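Local coordinates for protein nitroalkane oxidase (Podospora anserina, PDB 3MKH) that catalyses the FAD-dependent oxidation of nitroalkanes to aldehydes or ketones, releasing nitrite and converting molecular oxygen to hydrogen peroxide, at residues A[19-24]-A[55-60]; A[25-30]-A[86-91]; A[93-98]-A[236-241]; A[102-107]-A[267-272]; A[275-280]-A[396-401]. All coordinates share one frame; numbering follows the deposited sequence.

Interaction 1: A[19-24]-A[55-60]; sequences RSLARN and VSAGIL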
# COMPACT_ATOMS: atom_id res chain seq x y z
N ARG A 19 -20.88 22.75 14.16
CA ARG A 19 -20.13 23.79 13.46
C ARG A 19 -19.97 25.02 14.36
O ARG A 19 -18.87 25.60 14.47
CB ARG A 19 -20.83 24.19 12.16
CG ARG A 19 -20.89 23.08 11.11
CD ARG A 19 -21.67 23.56 9.89
NE ARG A 19 -20.92 24.56 9.14
CZ ARG A 19 -21.25 25.84 9.06
NH1 ARG A 19 -22.35 26.29 9.66
NH2 ARG A 19 -20.48 26.68 8.36
N SER A 20 -21.06 25.42 15.00
CA SER A 20 -21.05 26.59 15.87
C SER A 20 -20.19 26.39 17.13
O SER A 20 -19.41 27.26 17.52
CB SER A 20 -22.50 26.96 16.25
OG SER A 20 -22.54 28.13 17.04
N LEU A 21 -20.32 25.23 17.76
CA LEU A 21 -19.51 24.92 18.93
C LEU A 21 -18.01 24.94 18.62
O LEU A 21 -17.19 25.54 19.34
CB LEU A 21 -19.87 23.54 19.46
CG LEU A 21 -19.20 23.31 20.81
CD1 LEU A 21 -20.19 23.68 21.92
CD2 LEU A 21 -18.71 21.89 20.96
N ALA A 22 -17.64 24.26 17.53
CA ALA A 22 -16.24 24.17 17.15
C ALA A 22 -15.68 25.55 16.88
O ALA A 22 -14.61 25.91 17.38
CB ALA A 22 -16.07 23.28 15.92
N ARG A 23 -16.43 26.34 16.12
CA ARG A 23 -15.98 27.69 15.77
C ARG A 23 -15.93 28.64 16.98
O ARG A 23 -15.00 29.43 17.12
CB ARG A 23 -16.86 28.27 14.65
CG ARG A 23 -16.76 29.78 14.48
CD ARG A 23 -15.53 30.19 13.69
NE ARG A 23 -15.58 29.71 12.31
CZ ARG A 23 -16.40 30.21 11.38
NH1 ARG A 23 -17.23 31.20 11.70
NH2 ARG A 23 -16.38 29.73 10.14
N ASN A 24 -16.92 28.54 17.87
CA ASN A 24 -17.02 29.48 18.99
C ASN A 24 -16.20 29.12 20.21
O ASN A 24 -15.75 30.00 20.92
CB ASN A 24 -18.47 29.67 19.43
CG ASN A 24 -19.27 30.45 18.42
OD1 ASN A 24 -18.73 31.24 17.64
ND2 ASN A 24 -20.57 30.25 18.43
N VAL A 55 -19.38 23.20 28.80
CA VAL A 55 -20.24 22.64 29.83
C VAL A 55 -21.54 23.44 29.90
O VAL A 55 -22.65 22.86 29.94
CB VAL A 55 -19.56 22.65 31.20
CG1 VAL A 55 -20.61 22.33 32.29
CG2 VAL A 55 -18.40 21.63 31.25
N SER A 56 -21.41 24.76 29.91
CA SER A 56 -22.57 25.64 29.96
C SER A 56 -23.48 25.48 28.75
O SER A 56 -24.70 25.66 28.84
CB SER A 56 -22.14 27.10 30.13
OG SER A 56 -23.28 27.93 30.17
N ALA A 57 -22.88 25.12 27.62
CA ALA A 57 -23.62 24.81 26.38
C ALA A 57 -24.32 23.44 26.41
O ALA A 57 -25.01 23.08 25.46
CB ALA A 57 -22.67 24.91 25.18
N GLY A 58 -24.13 22.68 27.49
CA GLY A 58 -24.81 21.41 27.67
C GLY A 58 -24.04 20.18 27.19
O GLY A 58 -24.62 19.09 27.13
N ILE A 59 -22.76 20.33 26.87
CA ILE A 59 -22.01 19.23 26.24
C ILE A 59 -21.88 17.99 27.14
O ILE A 59 -21.97 16.85 26.66
CB ILE A 59 -20.61 19.68 25.73
CG1 ILE A 59 -20.75 20.80 24.71
CG2 ILE A 59 -19.90 18.53 25.02
CD1 ILE A 59 -21.51 20.36 23.45
N LEU A 60 -21.67 18.19 28.43
CA LEU A 60 -21.53 17.07 29.35
C LEU A 60 -22.87 16.34 29.55
O LEU A 60 -22.91 15.11 29.63
CB LEU A 60 -20.93 17.53 30.68
CG LEU A 60 -19.40 17.50 30.80
CD1 LEU A 60 -18.69 17.77 29.51
CD2 LEU A 60 -18.86 18.38 31.94
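Leu-21 overlaps the tip of Ile-59, the two aliphatic side chains reaching toward each other tip to tip between residues 19-24 and 55-60. The closest pair is Leu-21 CD1 and Ile-59 CD1, at 3.9 Å. Leu-21 CD2 lies 4.0 Å from the same Ile-59 CD1, which therefore rests in the fork of the leucine. With CG anti to the backbone N (chi1 -170°), Leu-21 throws this fork out from its helix, and one prong also approaches Ala-57, Leu-21 CD1 being 4.3 Å from Ala-57 CB. Everything that touches is hydrocarbon, and the backbones stay well apart: the nearest CA atoms, those of Leu-21 and Ala-57, are 8.5 Å from each other. Only 96 Å² is buried, and the contact lies near the protein surface. The geometry of the second segment shows how a helix end can set up such a meeting. Gly-58 closes helix 48-56 in a Schellman motif, its N bonded to Val-55 O at 2.9 Å. Its positive phi (93°) would press a side chain against the preceding carbonyl, so glycine is the natural occupant, and the turn brings Ala-57 and Ile-59 round to the same partner. In the N-terminal helical region, helix 9-33 thus meets the residues that end and follow helix 48-56, while Arg-19 packs on Glu-84 and Ala-22 on Val-88, both of helix 75-88.

Interaction 2: A[25-30]-A[86-91]; sequences LLMPAR and YSVEPS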
# COMPACT_ATOMS: atom_id res chain seq x y z
N LEU A 25 -16.05 27.82 20.47
CA LEU A 25 -15.37 27.36 21.68
C LEU A 25 -13.98 26.81 21.38
O LEU A 25 -12.99 27.22 22.00
CB LEU A 25 -16.23 26.33 22.41
CG LEU A 25 -17.29 26.92 23.34
CD1 LEU A 25 -17.83 28.22 22.81
CD2 LEU A 25 -18.41 25.93 23.58
N LEU A 26 -13.88 25.92 20.40
CA LEU A 26 -12.60 25.24 20.17
C LEU A 26 -11.52 26.11 19.51
O LEU A 26 -10.33 26.03 19.87
CB LEU A 26 -12.83 23.95 19.38
CG LEU A 26 -13.78 22.95 20.05
CD1 LEU A 26 -13.95 21.69 19.21
CD2 LEU A 26 -13.34 22.58 21.49
N MET A 27 -11.91 26.93 18.54
CA MET A 27 -10.94 27.81 17.89
C MET A 27 -10.30 28.80 18.88
O MET A 27 -9.09 29.00 18.87
CB MET A 27 -11.56 28.53 16.69
CG MET A 27 -11.80 27.61 15.50
SD MET A 27 -12.38 28.48 14.02
CE MET A 27 -11.00 29.59 13.69
N PRO A 28 -11.12 29.42 19.73
CA PRO A 28 -10.52 30.29 20.75
C PRO A 28 -9.65 29.55 21.76
O PRO A 28 -8.66 30.10 22.21
CB PRO A 28 -11.74 30.91 21.44
CG PRO A 28 -12.80 30.91 20.40
CD PRO A 28 -12.58 29.63 19.62
N ALA A 29 -10.00 28.31 22.10
CA ALA A 29 -9.17 27.50 22.97
C ALA A 29 -7.77 27.38 22.36
O ALA A 29 -6.78 27.47 23.06
CB ALA A 29 -9.79 26.11 23.19
N ARG A 30 -7.70 27.17 21.04
CA ARG A 30 -6.42 27.04 20.36
C ARG A 30 -5.57 28.34 20.44
O ARG A 30 -4.37 28.29 20.76
CB ARG A 30 -6.65 26.65 18.90
CG ARG A 30 -5.42 26.78 17.98
CD ARG A 30 -4.79 25.42 17.70
NE ARG A 30 -3.62 25.49 16.83
CZ ARG A 30 -2.65 24.57 16.82
NH1 ARG A 30 -2.73 23.53 17.64
NH2 ARG A 30 -1.61 24.69 16.01
N TYR A 86 -13.11 17.59 15.22
CA TYR A 86 -11.78 17.20 14.80
C TYR A 86 -11.30 17.85 13.51
O TYR A 86 -10.10 18.01 13.29
CB TYR A 86 -11.63 15.66 14.72
CG TYR A 86 -10.82 15.14 15.88
CD1 TYR A 86 -11.27 15.32 17.18
CD2 TYR A 86 -9.60 14.51 15.68
CE1 TYR A 86 -10.54 14.88 18.25
CE2 TYR A 86 -8.85 14.06 16.77
CZ TYR A 86 -9.34 14.25 18.05
OH TYR A 86 -8.64 13.82 19.15
N SER A 87 -12.24 18.26 12.66
CA SER A 87 -11.84 18.94 11.45
C SER A 87 -11.36 20.35 11.79
O SER A 87 -10.75 21.02 10.96
CB SER A 87 -13.00 19.01 10.44
OG SER A 87 -13.93 20.03 10.79
N VAL A 88 -11.64 20.80 13.01
CA VAL A 88 -11.36 22.18 13.39
C VAL A 88 -10.26 22.32 14.45
O VAL A 88 -9.31 23.06 14.25
CB VAL A 88 -12.63 22.91 13.90
CG1 VAL A 88 -12.26 24.27 14.48
CG2 VAL A 88 -13.64 23.07 12.76
N GLU A 89 -10.39 21.62 15.57
CA GLU A 89 -9.40 21.73 16.64
C GLU A 89 -9.39 20.45 17.46
O GLU A 89 -10.14 20.30 18.44
CB GLU A 89 -9.65 22.99 17.51
CG GLU A 89 -9.00 23.00 18.91
CD GLU A 89 -7.52 22.75 18.89
OE1 GLU A 89 -6.88 22.96 17.83
OE2 GLU A 89 -6.97 22.33 19.93
N PRO A 90 -8.57 19.48 17.04
CA PRO A 90 -8.55 18.16 17.68
C PRO A 90 -8.17 18.19 19.17
O PRO A 90 -8.76 17.44 19.94
CB PRO A 90 -7.47 17.40 16.90
CG PRO A 90 -7.44 18.06 15.54
CD PRO A 90 -7.78 19.52 15.79
N SER A 91 -7.19 18.99 19.56
CA SER A 91 -6.65 18.90 20.92
C SER A 91 -7.68 19.31 21.99
O SER A 91 -7.95 18.55 22.92
CB SER A 91 -5.35 19.69 21.06
OG SER A 91 -4.81 19.54 22.37
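Glu-89 is pressed against Leu-26 and Arg-30 of helix 9-33 while serving as the N-cap of helix 90-109, at the break that separates that helix from helix 75-88. Capping is done by OE2, which bonds the backbone N of Ala-92 and also the hydroxyl of Tyr-33. The chain gets there with CG anti to the backbone N (chi1 161°) and a bend at chi2 (54°), which lays its aliphatic part along helix 9-33. Glu-89 CG comes within 3.4 Å of Leu-26 O. Leu-26 CB is 3.8 Å from Glu-89 CB. Arg-30 crosses the glutamate at about a right angle. It meets the carboxylate chiefly through its carbon chain, Arg-30 CD standing 3.2 Å from Glu-89 OE1, whereas Arg-30 NH1 is 4.2 Å from Glu-89 OE1, too long for a salt bridge though the opposite charges probably still attract. The guanidinium finds its partners elsewhere, NH1 on Tyr-33 OH and NH2 in a salt bridge with Asp-387. Tyr-33 therefore links the polar ends of both residues. With a glycine in place of Glu-89, the Ala-92 amide would probably lose its cap and Tyr-33 one of its mates, and a gap would open beside Leu-26. Beyond the carboxylate the contact ends in hydrocarbon: Met-27 CG meets Val-88 CG1 at 3.5 Å, the side chains crossing at about a right angle.

Interaction 3: A[93-98]-A[236-241]; sequences ALTIFA and TSVSGP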
# COMPACT_ATOMS: atom_id res chain seq x y z
N ALA A 93 -10.79 19.56 21.56
CA ALA A 93 -11.91 18.62 21.42
C ALA A 93 -11.69 17.36 22.26
O ALA A 93 -12.61 16.89 22.94
CB ALA A 93 -12.14 18.25 19.96
N LEU A 94 -10.49 16.80 22.21
CA LEU A 94 -10.25 15.51 22.85
C LEU A 94 -10.44 15.59 24.36
O LEU A 94 -10.95 14.66 24.99
CB LEU A 94 -8.85 14.98 22.50
CG LEU A 94 -8.58 13.57 23.03
CD1 LEU A 94 -9.68 12.62 22.56
CD2 LEU A 94 -7.22 13.08 22.59
N THR A 95 -10.05 16.72 24.96
CA THR A 95 -10.23 16.88 26.41
C THR A 95 -11.71 16.74 26.78
O THR A 95 -12.07 16.06 27.74
CB THR A 95 -9.66 18.21 26.90
OG1 THR A 95 -8.24 18.17 26.73
CG2 THR A 95 -9.96 18.44 28.37
N ILE A 96 -12.56 17.37 25.98
CA ILE A 96 -14.00 17.25 26.16
C ILE A 96 -14.48 15.82 25.92
O ILE A 96 -15.18 15.26 26.75
CB ILE A 96 -14.76 18.23 25.26
CG1 ILE A 96 -14.38 19.66 25.65
CG2 ILE A 96 -16.26 18.03 25.39
CD1 ILE A 96 -14.89 20.72 24.68
N PHE A 97 -14.11 15.23 24.79
CA PHE A 97 -14.55 13.87 24.50
C PHE A 97 -14.06 12.85 25.53
O PHE A 97 -14.73 11.86 25.81
CB PHE A 97 -14.11 13.45 23.08
CG PHE A 97 -14.64 14.35 22.00
CD1 PHE A 97 -15.84 15.03 22.18
CD2 PHE A 97 -13.95 14.52 20.81
CE1 PHE A 97 -16.34 15.87 21.20
CE2 PHE A 97 -14.44 15.35 19.82
CZ PHE A 97 -15.64 16.03 20.01
N ALA A 98 -12.88 13.11 26.09
CA ALA A 98 -12.30 12.19 27.08
C ALA A 98 -13.16 12.12 28.35
O ALA A 98 -13.24 11.07 28.99
CB ALA A 98 -10.87 12.62 27.42
N THR A 236 -1.56 18.77 22.13
CA THR A 236 -0.65 19.38 23.09
C THR A 236 -1.36 20.03 24.30
O THR A 236 -0.71 20.39 25.29
CB THR A 236 0.26 20.42 22.42
OG1 THR A 236 -0.51 21.54 21.96
CG2 THR A 236 0.99 19.79 21.22
N SER A 237 -2.68 20.16 24.22
CA SER A 237 -3.47 20.68 25.34
C SER A 237 -4.16 19.53 26.07
O SER A 237 -5.01 19.75 26.94
CB SER A 237 -4.51 21.72 24.86
OG SER A 237 -5.67 21.07 24.33
N VAL A 238 -3.81 18.31 25.70
CA VAL A 238 -4.40 17.14 26.34
C VAL A 238 -3.48 16.63 27.44
O VAL A 238 -2.28 16.52 27.24
CB VAL A 238 -4.65 16.01 25.32
CG1 VAL A 238 -5.06 14.75 26.03
CG2 VAL A 238 -5.72 16.45 24.30
N SER A 239 -4.04 16.33 28.61
CA SER A 239 -3.23 15.88 29.74
C SER A 239 -3.57 14.43 30.13
O SER A 239 -4.65 14.15 30.64
CB SER A 239 -3.44 16.80 30.95
OG SER A 239 -2.71 16.35 32.07
N GLY A 240 -2.63 13.51 29.92
CA GLY A 240 -2.79 12.14 30.37
C GLY A 240 -1.49 11.66 30.97
O GLY A 240 -0.80 10.84 30.38
N PRO A 241 -1.12 12.20 32.14
CA PRO A 241 0.22 12.00 32.69
C PRO A 241 0.48 10.61 33.28
O PRO A 241 -0.44 9.81 33.47
CB PRO A 241 0.32 13.08 33.78
CG PRO A 241 -1.13 13.33 34.16
CD PRO A 241 -1.90 13.20 32.90
O HOH W 1 -6.84 16.60 28.59
O HOH W 2 -7.71 20.83 26.27
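Val-238 presses its CG2 methyl into the angle between Leu-94 and Thr-95, and this is the tight part of the contact. Val-238 CG2 lies 3.9 Å from Leu-94 CB, the two side chains crossing at about a right angle. The same methyl slides past the threonine, with Val-238 CG2 3.9 Å from Thr-95 OG1. The side chain of Val-238 also lies about 4 Å from that of Thr-172, an FAD-binding residue, and Leu-94 itself touches the cofactor. The rest of the interface is looser and wet. With OG1 anti to its carbonyl carbon (chi1 -66°), Thr-95 holds its hydroxyl out to two waters, each 2.8 Å from Thr-95 OG1. One water accepts the backbone N-H of Ser-239, the Ser-239 N lying 2.8 Å from it. The other is bonded to Ser-237 OG, which is also hydrogen-bonded to Ser-91 near the start of the same helix 90-109. Direct polar approach is longer, Thr-95 OG1 standing 3.6 Å from Ser-237 O. The chemistry is thus divided: methyl packing sets residues 236-241 against the helix that carries Leu-94 of the flavin pocket, while water carries the polar links from one threonine hydroxyl to a backbone amide and a serine hydroxyl.

Interaction 4: A[102-107]-A[267-272]; sequences GLTPIN and FGAFDG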
# COMPACT_ATOMS: atom_id res chain seq x y z
N GLY A 102 -14.82 8.79 30.05
CA GLY A 102 -14.79 8.53 31.48
C GLY A 102 -16.18 8.25 32.06
O GLY A 102 -16.32 7.47 32.99
N LEU A 103 -17.20 8.89 31.50
CA LEU A 103 -18.58 8.67 31.94
C LEU A 103 -19.22 7.40 31.38
O LEU A 103 -20.23 6.91 31.91
CB LEU A 103 -19.46 9.87 31.60
CG LEU A 103 -19.03 11.18 32.27
CD1 LEU A 103 -19.76 12.39 31.67
CD2 LEU A 103 -19.23 11.08 33.78
N THR A 104 -18.63 6.86 30.31
CA THR A 104 -19.22 5.72 29.61
C THR A 104 -19.42 4.46 30.47
O THR A 104 -20.49 3.86 30.43
CB THR A 104 -18.43 5.40 28.31
OG1 THR A 104 -18.48 6.54 27.44
CG2 THR A 104 -19.03 4.17 27.58
N PRO A 105 -18.41 4.07 31.28
CA PRO A 105 -18.64 2.89 32.13
C PRO A 105 -19.81 3.07 33.08
O PRO A 105 -20.51 2.11 33.38
CB PRO A 105 -17.33 2.76 32.91
CG PRO A 105 -16.31 3.37 31.98
CD PRO A 105 -17.03 4.56 31.40
N ILE A 106 -20.03 4.30 33.53
CA ILE A 106 -21.15 4.62 34.39
C ILE A 106 -22.49 4.56 33.63
O ILE A 106 -23.48 4.04 34.16
CB ILE A 106 -20.95 5.97 35.10
CG1 ILE A 106 -19.69 5.88 35.97
CG2 ILE A 106 -22.14 6.30 35.98
CD1 ILE A 106 -19.25 7.19 36.54
N ASN A 107 -22.53 5.06 32.39
CA ASN A 107 -23.69 4.87 31.53
C ASN A 107 -23.99 3.38 31.37
O ASN A 107 -25.15 2.97 31.33
CB ASN A 107 -23.46 5.45 30.13
CG ASN A 107 -23.54 6.96 30.10
OD1 ASN A 107 -22.92 7.61 29.26
ND2 ASN A 107 -24.30 7.53 31.01
N PHE A 267 -14.29 -2.78 27.91
CA PHE A 267 -14.25 -3.05 26.48
C PHE A 267 -15.54 -2.60 25.82
O PHE A 267 -15.55 -2.28 24.65
CB PHE A 267 -13.94 -4.52 26.21
CG PHE A 267 -12.51 -4.89 26.50
CD1 PHE A 267 -11.48 -4.09 26.06
CD2 PHE A 267 -12.20 -6.04 27.21
CE1 PHE A 267 -10.15 -4.41 26.32
CE2 PHE A 267 -10.88 -6.37 27.47
CZ PHE A 267 -9.85 -5.55 27.03
N GLY A 268 -16.63 -2.59 26.58
CA GLY A 268 -17.88 -2.05 26.08
C GLY A 268 -17.71 -0.57 25.81
O GLY A 268 -18.15 -0.05 24.78
N ALA A 269 -17.09 0.12 26.76
CA ALA A 269 -16.81 1.54 26.59
C ALA A 269 -15.94 1.73 25.34
O ALA A 269 -16.20 2.63 24.53
CB ALA A 269 -16.12 2.10 27.83
N PHE A 270 -14.93 0.88 25.16
CA PHE A 270 -14.03 1.01 24.02
C PHE A 270 -14.67 0.62 22.69
O PHE A 270 -14.15 0.99 21.63
CB PHE A 270 -12.73 0.24 24.23
CG PHE A 270 -11.84 0.81 25.31
CD1 PHE A 270 -11.41 2.13 25.26
CD2 PHE A 270 -11.43 0.02 26.36
CE1 PHE A 270 -10.59 2.65 26.25
CE2 PHE A 270 -10.60 0.53 27.36
CZ PHE A 270 -10.19 1.85 27.31
N ASP A 271 -15.77 -0.14 22.72
CA ASP A 271 -16.51 -0.41 21.48
C ASP A 271 -17.23 0.85 20.96
O ASP A 271 -17.22 1.13 19.76
CB ASP A 271 -17.54 -1.52 21.69
CG ASP A 271 -16.91 -2.90 21.84
OD1 ASP A 271 -15.73 -3.09 21.46
OD2 ASP A 271 -17.61 -3.80 22.34
N GLY A 272 -17.85 1.60 21.86
CA GLY A 272 -18.46 2.87 21.50
C GLY A 272 -17.41 3.88 21.06
O GLY A 272 -17.59 4.60 20.06
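Thr-104 and Ala-269 bring helix 90-109 and helix 262-298 to 5.7 Å between their CA atoms, at a point where the first helix is kinked where the N atoms of Pro-105 and Ile-106 have no bond to the turn before, the proline N having no hydrogen to give. The small alanine suits so close an approach. Thr-104 points its CG2 methyl across, 3.6 Å from Ala-269 CB and equally 3.6 Å from Ala-269 CA, so that it lies against the flank of the alanine as well as its methyl. CG2 is anti to the backbone N of Thr-104, which puts OG1 beside that N (chi1 -60°). From there the hydroxyl bonds Gly-100 O, one turn back in its own helix, and the methyl is what the partner meets. Pro-105 adds a lighter touch, its CG 4.3 Å from Ala-269 CB. Ala-269 also packs on Leu-132, an FAD-binding residue of strand 130-133, while Pro-105 lies on Cys-186 of strand 184-191 and Leu-256 of strand 255-257. The contact thus joins the N-terminal and C-terminal helical parts of the acyl-CoA dehydrogenase fold beside the sheet, with the side chain of Ala-269 about 9 Å from the FAD. With the threonine hydroxyl engaged by its own helix, the interface is apolar, and the two segments meet by van der Waals contact over 97 Å².

Interaction 5: A[275-280]-A[396-401]; sequences VLVGAM and PIFDGG. With FAD (flavin-adenine dinucleotide), chain E.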
# COMPACT_ATOMS: atom_id res chain seq x y z
N VAL A 275 -16.09 3.69 17.42
CA VAL A 275 -16.91 4.35 16.40
C VAL A 275 -16.51 5.82 16.29
O VAL A 275 -16.36 6.37 15.20
CB VAL A 275 -18.43 4.24 16.71
CG1 VAL A 275 -19.27 5.04 15.70
CG2 VAL A 275 -18.87 2.77 16.75
N LEU A 276 -16.31 6.45 17.45
CA LEU A 276 -16.02 7.88 17.50
C LEU A 276 -14.60 8.18 17.02
O LEU A 276 -14.34 9.24 16.48
CB LEU A 276 -16.26 8.43 18.90
CG LEU A 276 -17.68 8.98 19.18
CD1 LEU A 276 -18.75 8.47 18.21
CD2 LEU A 276 -18.09 8.82 20.62
N VAL A 277 -13.69 7.22 17.20
CA VAL A 277 -12.36 7.31 16.61
C VAL A 277 -12.44 7.29 15.08
O VAL A 277 -11.68 7.98 14.38
CB VAL A 277 -11.40 6.21 17.13
CG1 VAL A 277 -10.12 6.15 16.27
CG2 VAL A 277 -11.04 6.48 18.60
N GLY A 278 -13.38 6.50 14.55
CA GLY A 278 -13.67 6.53 13.13
C GLY A 278 -13.98 7.96 12.72
O GLY A 278 -13.40 8.52 11.78
N ALA A 279 -14.87 8.58 13.48
CA ALA A 279 -15.28 9.93 13.16
C ALA A 279 -14.14 10.95 13.31
O ALA A 279 -14.07 11.92 12.55
CB ALA A 279 -16.50 10.34 13.98
N MET A 280 -13.24 10.73 14.27
CA MET A 280 -12.05 11.61 14.39
C MET A 280 -11.20 11.50 13.13
O MET A 280 -10.66 12.50 12.63
CB MET A 280 -11.19 11.24 15.59
CG MET A 280 -11.90 11.30 16.92
SD MET A 280 -10.81 10.76 18.26
CE MET A 280 -11.84 11.16 19.65
N PRO A 396 -4.36 5.39 15.19
CA PRO A 396 -4.21 3.93 15.17
C PRO A 396 -3.70 3.39 16.51
O PRO A 396 -4.06 2.27 16.87
CB PRO A 396 -3.14 3.72 14.08
CG PRO A 396 -3.28 4.92 13.19
CD PRO A 396 -3.52 6.03 14.17
N ILE A 397 -2.93 4.19 17.24
CA ILE A 397 -2.22 3.70 18.42
C ILE A 397 -2.95 3.95 19.74
O ILE A 397 -2.70 3.26 20.72
CB ILE A 397 -0.77 4.25 18.52
CG1 ILE A 397 -0.74 5.78 18.52
CG2 ILE A 397 0.08 3.73 17.36
CD1 ILE A 397 0.70 6.35 18.56
N PHE A 398 -3.87 4.92 19.77
CA PHE A 398 -4.55 5.22 21.02
C PHE A 398 -5.92 4.55 21.04
O PHE A 398 -6.27 3.83 20.09
CB PHE A 398 -4.57 6.73 21.35
CG PHE A 398 -5.75 7.50 20.77
CD1 PHE A 398 -6.48 7.01 19.68
CD2 PHE A 398 -6.11 8.73 21.30
CE1 PHE A 398 -7.54 7.73 19.15
CE2 PHE A 398 -7.18 9.46 20.77
CZ PHE A 398 -7.90 8.96 19.70
N ASP A 399 -6.64 4.74 22.13
CA ASP A 399 -7.95 4.13 22.32
C ASP A 399 -7.91 2.62 22.02
O ASP A 399 -8.83 2.09 21.39
CB ASP A 399 -8.98 4.82 21.43
CG ASP A 399 -10.38 4.75 22.01
OD1 ASP A 399 -11.27 4.16 21.36
OD2 ASP A 399 -10.59 5.29 23.13
N GLY A 400 -6.87 1.95 22.50
CA GLY A 400 -6.63 0.56 22.16
C GLY A 400 -6.00 0.47 20.78
O GLY A 400 -6.69 0.58 19.75
N GLY A 401 -4.68 0.26 20.76
CA GLY A 401 -3.91 0.27 19.52
C GLY A 401 -4.37 -0.78 18.53
O GLY A 401 -4.84 -1.84 18.95
PA FAD E . 0.48 -1.56 24.57
O1A FAD E . 0.26 -2.55 25.63
O2A FAD E . 1.23 -0.35 24.87
O5B FAD E . 1.16 -2.31 23.32
C5B FAD E . 2.15 -1.66 22.53
C4B FAD E . 2.46 -2.41 21.22
O4B FAD E . 3.02 -3.69 21.53
C3B FAD E . 1.19 -2.70 20.42
O3B FAD E . 0.92 -1.63 19.52
C2B FAD E . 1.57 -3.94 19.64
O2B FAD E . 2.25 -3.57 18.44
C1B FAD E . 2.54 -4.67 20.58
N9A FAD E . 1.79 -5.74 21.28
C8A FAD E . 1.59 -5.83 22.60
N7A FAD E . 0.88 -6.92 22.87
C5A FAD E . 0.61 -7.52 21.72
C6A FAD E . -0.08 -8.68 21.39
N6A FAD E . -0.65 -9.42 22.32
N1A FAD E . -0.17 -9.03 20.10
C2A FAD E . 0.40 -8.29 19.16
N3A FAD E . 1.07 -7.19 19.45
C4A FAD E . 1.19 -6.78 20.71
N1 FAD E . -5.77 5.47 28.07
C2 FAD E . -6.79 5.43 29.02
O2 FAD E . -6.81 4.51 29.83
N3 FAD E . -7.78 6.40 29.03
C4 FAD E . -7.75 7.45 28.11
O4 FAD E . -8.63 8.31 28.14
C4X FAD E . -6.74 7.50 27.17
N5 FAD E . -6.69 8.52 26.22
C5X FAD E . -5.50 8.75 25.52
C6 FAD E . -5.28 9.94 24.84
C7 FAD E . -4.09 10.15 24.15
C7M FAD E . -3.84 11.45 23.40
C8 FAD E . -3.11 9.16 24.15
C8M FAD E . -1.80 9.38 23.40
C9 FAD E . -3.33 7.97 24.83
C9A FAD E . -4.52 7.76 25.52
N10 FAD E . -4.74 6.57 26.20
C10 FAD E . -5.75 6.51 27.15
C1' FAD E . -3.92 5.37 25.93
C2' FAD E . -4.49 4.57 24.76
O2' FAD E . -5.79 4.09 25.09
C3' FAD E . -3.59 3.40 24.33
O3' FAD E . -4.10 2.86 23.12
C4' FAD E . -3.52 2.26 25.36
O4' FAD E . -2.60 2.59 26.39
C5' FAD E . -3.07 0.96 24.69
O5' FAD E . -1.84 1.14 23.98
P FAD E . -1.31 0.02 22.97
O1P FAD E . -2.44 -0.41 22.13
O2P FAD E . -0.10 0.51 22.32
O3P FAD E . -0.97 -1.19 23.98
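Phe-398 meets both the flavin and Met-280 with the edge of its ring, while Val-277 comes at it obliquely. One part of the rim stands over a face of the flavin's benzene ring, with Phe-398 CD2 3.8 Å from FAD C7. At another part Met-280 makes a Met-aromatic contact: its SD is 3.7 Å from Phe-398 CZ and lies 89° off the ring normal. Phe-398 takes the crowded position between its backbone N and carbonyl carbon (chi1 88°), which sets the ring between helix and cofactor. Val-277 CG2 touches Phe-398 CE1 at 3.8 Å and also backs Asp-399, lying 3.6 Å from its OD1. Asp-399, inferred to be the proton acceptor, is further placed by Ser-273 and Arg-406, both on OD1. Were a serine to replace Phe-398, the sulfur would probably be left without this aromatic edge and the flavin's benzene ring without the rim that stands over it. The loop backbone grips the cofactor: FAD O3' donates to Ile-397 O at 2.8 Å and accepts from Gly-400 N at 3.0 Å, and Gly-401 N reaches FAD O1P at 2.7 Å, both N-H bonds being bent (about 135°). This loop runs between helices 394-397 and 402-415, helix 262-298 packing against it through Val-277 and Met-280, with Leu-94 of helix 90-109 and Ile-376 of the second subunit packing on the Phe-398 side chain.

How the interactions relate
The five contacts run from the surface of the N-terminal helical region to the flavin. Interactions 1 and 2 share helix 9-33, with centres about 11 Å apart, and their segments alternate along the chain. Helix 90-109 then carries interactions 2, 3 and 4 in succession, meeting helix 9-33, the loop before strand 242-251 and helix 262-298. That last helix leads on to interaction 5, its centre about 14 Å from those of interactions 3 and 4 and in touch with both: Leu-94 packs on Met-280 and Phe-398, and Phe-270 on Asp-399. Interactions 1 and 5 have centres about 22 Å apart and do not touch. Two long helices thereby connect the outer helical packing, through the domain junction, with the active site.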